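Local coordinates for protein oxidoreductase, Gfo/Idh/MocA family (Pseudomonas syringae pv. tomato, PDB 3DTY) that probably acts as a nucleotide-dependent oxidoreductase of the Gfo/Idh/MocA family, with an NAD-binding Rossmann domain, and binds magnesium, at residues E152-M157 / E216-D221; G161-V166 / I274-S279. All coordinates share one frame; numbering follows the deposited sequence.

Interaction 1. Residues E152-M157 / E216-D221; sequences EQAREM and EVMLPD
The carbonyl oxygen of Val-217, in the last turn of helix 203-218, is met by the guanidinium group of Arg-155: NH1 lies 2.8 Å from Val-217 O, in the carbonyl plane and on a lone pair, with a bent N-H...O angle of 141°. The oxygen is tilted 25° out of the guanidinium plane. With CG anti to the backbone N (chi1 177°), the extended chain of Arg-155 runs alongside the end of helix 203-218, its CG and CD passing close to the same oxygen. Pro-220 covers one face of the guanidinium, its CG 3.8 Å from NH1. Water 2 bridges Arg-155 NH1 and Glu-216 OE2 by two long hydrogen bonds, linking charges that do not meet directly. Water 1 sits between the two backbones, donating to Arg-155 O and to Met-218 O, each at 2.7 Å. Behind these polar links the helices come very near, Arg-155 CA lying 3.9 Å from Met-218 CA, and the selenomethionine side chain of Met-218 lays SE and CE against Ala-154 CB. Glu-152 directs its carboxylate to a salt bridge with Arg-360. An arginine side chain and a bridging water thus join helix 149-159 to the C-terminal end of helix 203-218, a close helix-helix contact on the mixed sheet of the C-terminal alpha/beta domain.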
loop_
_atom_site.group_PDB
_atom_site.type_symbol
_atom_site.label_atom_id
_atom_site.label_comp_id
_atom_site.label_asym_id
_atom_site.label_seq_id
_atom_site.Cartn_x
_atom_site.Cartn_y
_atom_site.Cartn_z
ATOM N N GLU A 152 8.269 16.672 -12.426
ATOM C CA GLU A 152 8.617 18.096 -12.369
ATOM C C GLU A 152 8.554 18.584 -10.927
ATOM O O GLU A 152 9.352 19.427 -10.510
ATOM C CB GLU A 152 7.656 18.950 -13.203
ATOM C CG GLU A 152 7.844 18.890 -14.708
ATOM C CD GLU A 152 9.242 19.284 -15.158
ATOM O OE1 GLU A 152 9.884 20.124 -14.481
ATOM O OE2 GLU A 152 9.688 18.757 -16.200
ATOM N N GLN A 153 7.589 18.067 -10.171
ATOM C CA GLN A 153 7.441 18.459 -8.776
ATOM C C GLN A 153 8.719 18.118 -8.021
ATOM O O GLN A 153 9.241 18.930 -7.267
ATOM C CB GLN A 153 6.250 17.743 -8.140
ATOM C CG GLN A 153 6.038 18.076 -6.659
ATOM C CD GLN A 153 5.826 19.560 -6.404
ATOM O OE1 GLN A 153 5.429 20.313 -7.300
ATOM N NE2 GLN A 153 6.065 19.983 -5.171
ATOM N N ALA A 154 9.215 16.904 -8.238
ATOM C CA ALA A 154 10.440 16.439 -7.599
ATOM C C ALA A 154 11.616 17.349 -7.977
ATOM O O ALA A 154 12.427 17.719 -7.127
ATOM C CB ALA A 154 10.729 15.005 -8.029
ATOM N N ARG A 155 11.705 17.700 -9.256
ATOM C CA ARG A 155 12.779 18.572 -9.727
ATOM C C ARG A 155 12.753 19.887 -8.953
ATOM O O ARG A 155 13.787 20.348 -8.458
ATOM C CB ARG A 155 12.624 18.864 -11.223
ATOM C CG ARG A 155 13.671 19.830 -11.804
ATOM C CD ARG A 155 13.395 20.061 -13.285
ATOM N NE ARG A 155 14.183 21.152 -13.854
ATOM C CZ ARG A 155 15.188 20.998 -14.717
ATOM N NH1 ARG A 155 15.550 19.785 -15.129
ATOM N NH2 ARG A 155 15.825 22.067 -15.175
ATOM N N GLU A 156 11.563 20.474 -8.850
ATOM C CA GLU A 156 11.371 21.733 -8.143
ATOM C C GLU A 156 11.724 21.610 -6.666
ATOM O O GLU A 156 12.392 22.480 -6.102
ATOM C CB GLU A 156 9.918 22.201 -8.282
ATOM C CG GLU A 156 9.555 22.741 -9.661
ATOM C CD GLU A 156 10.255 24.057 -9.980
ATOM O OE1 GLU A 156 10.696 24.735 -9.034
ATOM O OE2 GLU A 156 10.350 24.421 -11.171
HETATM N N MSE A 157 11.278 20.524 -6.041
HETATM C CA MSE A 157 11.551 20.310 -4.628
HETATM C C MSE A 157 13.054 20.175 -4.353
HETATM O O MSE A 157 13.577 20.734 -3.387
HETATM C CB MSE A 157 10.807 19.062 -4.151
HETATM C CG MSE A 157 9.290 19.210 -4.156
HETATM SE SE MSE A 157 8.397 17.568 -3.710
HETATM C CE MSE A 157 8.548 17.645 -1.786
ATOM N N GLU A 216 18.009 12.782 -14.580
ATOM C CA GLU A 216 18.529 13.922 -15.328
ATOM C C GLU A 216 17.581 15.109 -15.179
ATOM O O GLU A 216 18.016 16.262 -15.057
ATOM C CB GLU A 216 18.663 13.548 -16.807
ATOM C CG GLU A 216 18.863 14.723 -17.748
ATOM C CD GLU A 216 20.067 15.570 -17.385
ATOM O OE1 GLU A 216 21.147 14.989 -17.144
ATOM O OE2 GLU A 216 19.932 16.815 -17.347
ATOM N N VAL A 217 16.283 14.821 -15.195
ATOM C CA VAL A 217 15.269 15.859 -15.049
ATOM C C VAL A 217 15.256 16.413 -13.623
ATOM O O VAL A 217 15.177 17.623 -13.423
ATOM C CB VAL A 217 13.846 15.320 -15.359
ATOM C CG1 VAL A 217 12.809 16.380 -14.999
ATOM C CG2 VAL A 217 13.727 14.950 -16.839
HETATM N N MSE A 218 15.325 15.521 -12.637
HETATM C CA MSE A 218 15.289 15.929 -11.230
HETATM C C MSE A 218 16.590 16.553 -10.735
HETATM O O MSE A 218 16.580 17.396 -9.841
HETATM C CB MSE A 218 14.989 14.729 -10.335
HETATM C CG MSE A 218 13.747 13.935 -10.706
HETATM SE SE MSE A 218 13.441 12.536 -9.411
HETATM C CE MSE A 218 11.762 11.878 -10.127
ATOM N N LEU A 219 17.705 16.120 -11.311
ATOM C CA LEU A 219 19.014 16.589 -10.880
ATOM C C LEU A 219 19.877 16.962 -12.081
ATOM O O LEU A 219 20.878 16.303 -12.361
ATOM C CB LEU A 219 19.694 15.475 -10.079
ATOM C CG LEU A 219 18.945 15.001 -8.827
ATOM C CD1 LEU A 219 18.950 13.477 -8.763
ATOM C CD2 LEU A 219 19.590 15.606 -7.580
ATOM N N PRO A 220 19.512 18.037 -12.796
ATOM C CA PRO A 220 20.273 18.467 -13.975
ATOM C C PRO A 220 21.740 18.825 -13.760
ATOM O O PRO A 220 22.544 18.714 -14.682
ATOM C CB PRO A 220 19.452 19.646 -14.504
ATOM C CG PRO A 220 18.855 20.228 -13.263
ATOM C CD PRO A 220 18.422 18.986 -12.496
ATOM N N ASP A 221 22.098 19.238 -12.550
ATOM C CA ASP A 221 23.480 19.629 -12.279
ATOM C C ASP A 221 24.398 18.498 -11.821
ATOM O O ASP A 221 25.608 18.685 -11.702
ATOM C CB ASP A 221 23.501 20.766 -11.255
ATOM C CG ASP A 221 22.675 21.963 -11.705
ATOM O OD1 ASP A 221 22.691 22.264 -12.918
ATOM O OD2 ASP A 221 22.018 22.600 -10.852
HETATM O O HOH W 1 16.328 20.066 -9.439
HETATM O O HOH W 2 17.127 18.394 -17.554
#

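Interaction 2. Residues G161-V166 / I274-S279; sequences GELGDV and IRVIGS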
loop_
_atom_site.group_PDB
_atom_site.type_symbol
_atom_site.label_atom_id
_atom_site.label_comp_id
_atom_site.label_asym_id
_atom_site.label_seq_id
_atom_site.Cartn_x
_atom_site.Cartn_y
_atom_site.Cartn_z
ATOM N N GLY A 161 15.971 22.765 -2.354
ATOM C CA GLY A 161 16.692 22.252 -1.201
ATOM C C GLY A 161 15.856 21.461 -0.205
ATOM O O GLY A 161 16.265 21.289 0.941
ATOM N N GLU A 162 14.695 20.971 -0.633
ATOM C CA GLU A 162 13.811 20.199 0.244
ATOM C C GLU A 162 14.469 18.935 0.790
ATOM O O GLU A 162 14.120 18.461 1.864
ATOM C CB GLU A 162 12.535 19.783 -0.495
ATOM C CG GLU A 162 11.561 20.903 -0.810
ATOM C CD GLU A 162 11.014 21.578 0.435
ATOM O OE1 GLU A 162 10.757 20.874 1.436
ATOM O OE2 GLU A 162 10.826 22.815 0.405
ATOM N N LEU A 163 15.409 18.378 0.035
ATOM C CA LEU A 163 16.089 17.163 0.465
ATOM C C LEU A 163 17.439 17.453 1.102
ATOM O O LEU A 163 18.135 16.533 1.536
ATOM C CB LEU A 163 16.283 16.223 -0.732
ATOM C CG LEU A 163 15.128 15.325 -1.189
ATOM C CD1 LEU A 163 13.864 16.125 -1.408
ATOM C CD2 LEU A 163 15.541 14.618 -2.467
ATOM N N GLY A 164 17.798 18.733 1.183
ATOM C CA GLY A 164 19.099 19.086 1.718
ATOM C C GLY A 164 20.105 18.702 0.640
ATOM O O GLY A 164 19.803 18.790 -0.551
ATOM N N ASP A 165 21.293 18.268 1.033
ATOM C CA ASP A 165 22.292 17.864 0.052
ATOM C C ASP A 165 22.013 16.446 -0.447
ATOM O O ASP A 165 21.866 15.526 0.354
ATOM C CB ASP A 165 23.686 17.908 0.669
ATOM C CG ASP A 165 24.064 19.293 1.149
ATOM O OD1 ASP A 165 24.075 20.225 0.323
ATOM O OD2 ASP A 165 24.353 19.444 2.354
ATOM N N VAL A 166 21.945 16.274 -1.764
ATOM C CA VAL A 166 21.694 14.955 -2.346
ATOM C C VAL A 166 22.882 14.032 -2.088
ATOM O O VAL A 166 24.026 14.399 -2.341
ATOM C CB VAL A 166 21.450 15.049 -3.867
ATOM C CG1 VAL A 166 21.431 13.644 -4.485
ATOM C CG2 VAL A 166 20.137 15.764 -4.130
ATOM N N ILE A 274 12.385 5.440 -8.709
ATOM C CA ILE A 274 13.542 6.282 -8.475
ATOM C C ILE A 274 13.372 6.903 -7.101
ATOM O O ILE A 274 12.306 7.426 -6.767
ATOM C CB ILE A 274 13.705 7.386 -9.555
ATOM C CG1 ILE A 274 14.971 8.202 -9.258
ATOM C CG2 ILE A 274 12.472 8.277 -9.602
ATOM C CD1 ILE A 274 15.540 8.923 -10.467
ATOM N N ARG A 275 14.412 6.788 -6.288
ATOM C CA ARG A 275 14.399 7.353 -4.954
ATOM C C ARG A 275 15.625 8.250 -4.851
ATOM O O ARG A 275 16.747 7.809 -5.119
ATOM C CB ARG A 275 14.470 6.247 -3.893
ATOM C CG ARG A 275 14.478 6.761 -2.453
ATOM C CD ARG A 275 14.623 5.626 -1.455
ATOM N NE ARG A 275 14.611 6.077 -0.064
ATOM C CZ ARG A 275 13.525 6.494 0.586
ATOM N NH1 ARG A 275 12.343 6.522 -0.024
ATOM N NH2 ARG A 275 13.616 6.875 1.852
ATOM N N VAL A 276 15.409 9.511 -4.491
ATOM C CA VAL A 276 16.517 10.446 -4.337
ATOM C C VAL A 276 16.658 10.702 -2.840
ATOM O O VAL A 276 15.731 11.203 -2.190
ATOM C CB VAL A 276 16.256 11.774 -5.082
ATOM C CG1 VAL A 276 17.445 12.721 -4.901
ATOM C CG2 VAL A 276 16.012 11.502 -6.555
ATOM N N ILE A 277 17.823 10.349 -2.308
ATOM C CA ILE A 277 18.122 10.480 -0.883
ATOM C C ILE A 277 19.057 11.640 -0.548
ATOM O O ILE A 277 20.210 11.670 -0.984
ATOM C CB ILE A 277 18.759 9.173 -0.357
ATOM C CG1 ILE A 277 17.850 7.989 -0.699
ATOM C CG2 ILE A 277 18.984 9.261 1.146
ATOM C CD1 ILE A 277 18.428 6.637 -0.336
ATOM N N GLY A 278 18.553 12.591 0.233
ATOM C CA GLY A 278 19.363 13.737 0.626
ATOM C C GLY A 278 19.633 13.730 2.122
ATOM O O GLY A 278 19.126 12.875 2.845
ATOM N N SER A 279 20.428 14.686 2.589
ATOM C CA SER A 279 20.773 14.783 4.003
ATOM C C SER A 279 19.576 15.077 4.900
ATOM O O SER A 279 19.598 14.756 6.084
ATOM C CB SER A 279 21.832 15.877 4.203
ATOM O OG SER A 279 21.402 17.116 3.652
#
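Two hydrogen bonds tie Asp-165 to Ser-279, and both use the backbone of the aspartate. Ser-279 N donates to Asp-165 O at 2.8 Å, reaching it from 28° outside the carbonyl plane, while Asp-165 N donates to Ser-279 OG at 2.9 Å with an angle of 146°. The hydroxyl can return to the same residue because it stands between the backbone N and the carbonyl carbon of Ser-279 (chi1 54°), so one serine grips both polar backbone atoms of Asp-165. Beside this pair Leu-163 O receives a CA-H...O contact from Gly-278, with CA and O 3.2 Å apart. The backbones come close at both glycines of the contact, and Gly-164 CA packs 3.6 Å from Ser-279 OG.

The segment 161-166 is the connection from helix 149-159 to strand 166-174. Gly-161, at positive phi, closes the helix in a Schellman motif, a type I turn carries the chain from Gly-161 to Gly-164, and Val-166 then joins the sheet. There it faces Gly-278 as an antiparallel non-hydrogen-bonded pair, the CA atoms 4.0 Å apart.

Farther along, the packing becomes apolar. Leu-163 crosses Val-276 at about a right angle, CD2 resting 3.6 Å from Val-276 CG1 and lying close to that residue's carbonyl oxygen as well. Both methyls of Val-166 meet Val-276 CG1 from another direction, so this one methyl is shared by the turn and the strand. Leu-283 and Phe-295, from the next strands of the sheet, pack on Leu-163. On strand 272-278, Arg-275 carries its side chain to Glu-284 and Glu-296 and to Asn-265 of the second subunit.

Overall arrangement
The two contacts belong to the C-terminal alpha/beta domain, with centres about 11 Å apart, and their segments alternate along the chain: 152-157, 161-166, 216-221, 274-279. Helix 149-159 leads through the turn of interaction 2 into strand 166-174, so interaction 1 fixes that helix against helix 203-218 while interaction 2 fixes its exit to strand 272-278. They also touch directly. Met-218 packs on Ile-274 and Val-276, Leu-219 lies on Val-166, and Met-157 O probably accepts a hydrogen bond from Glu-162 N. Helix pair and mixed sheet thus form one continuous layered unit, away from the magnesium-binding residues Glu-123 and Asn-127.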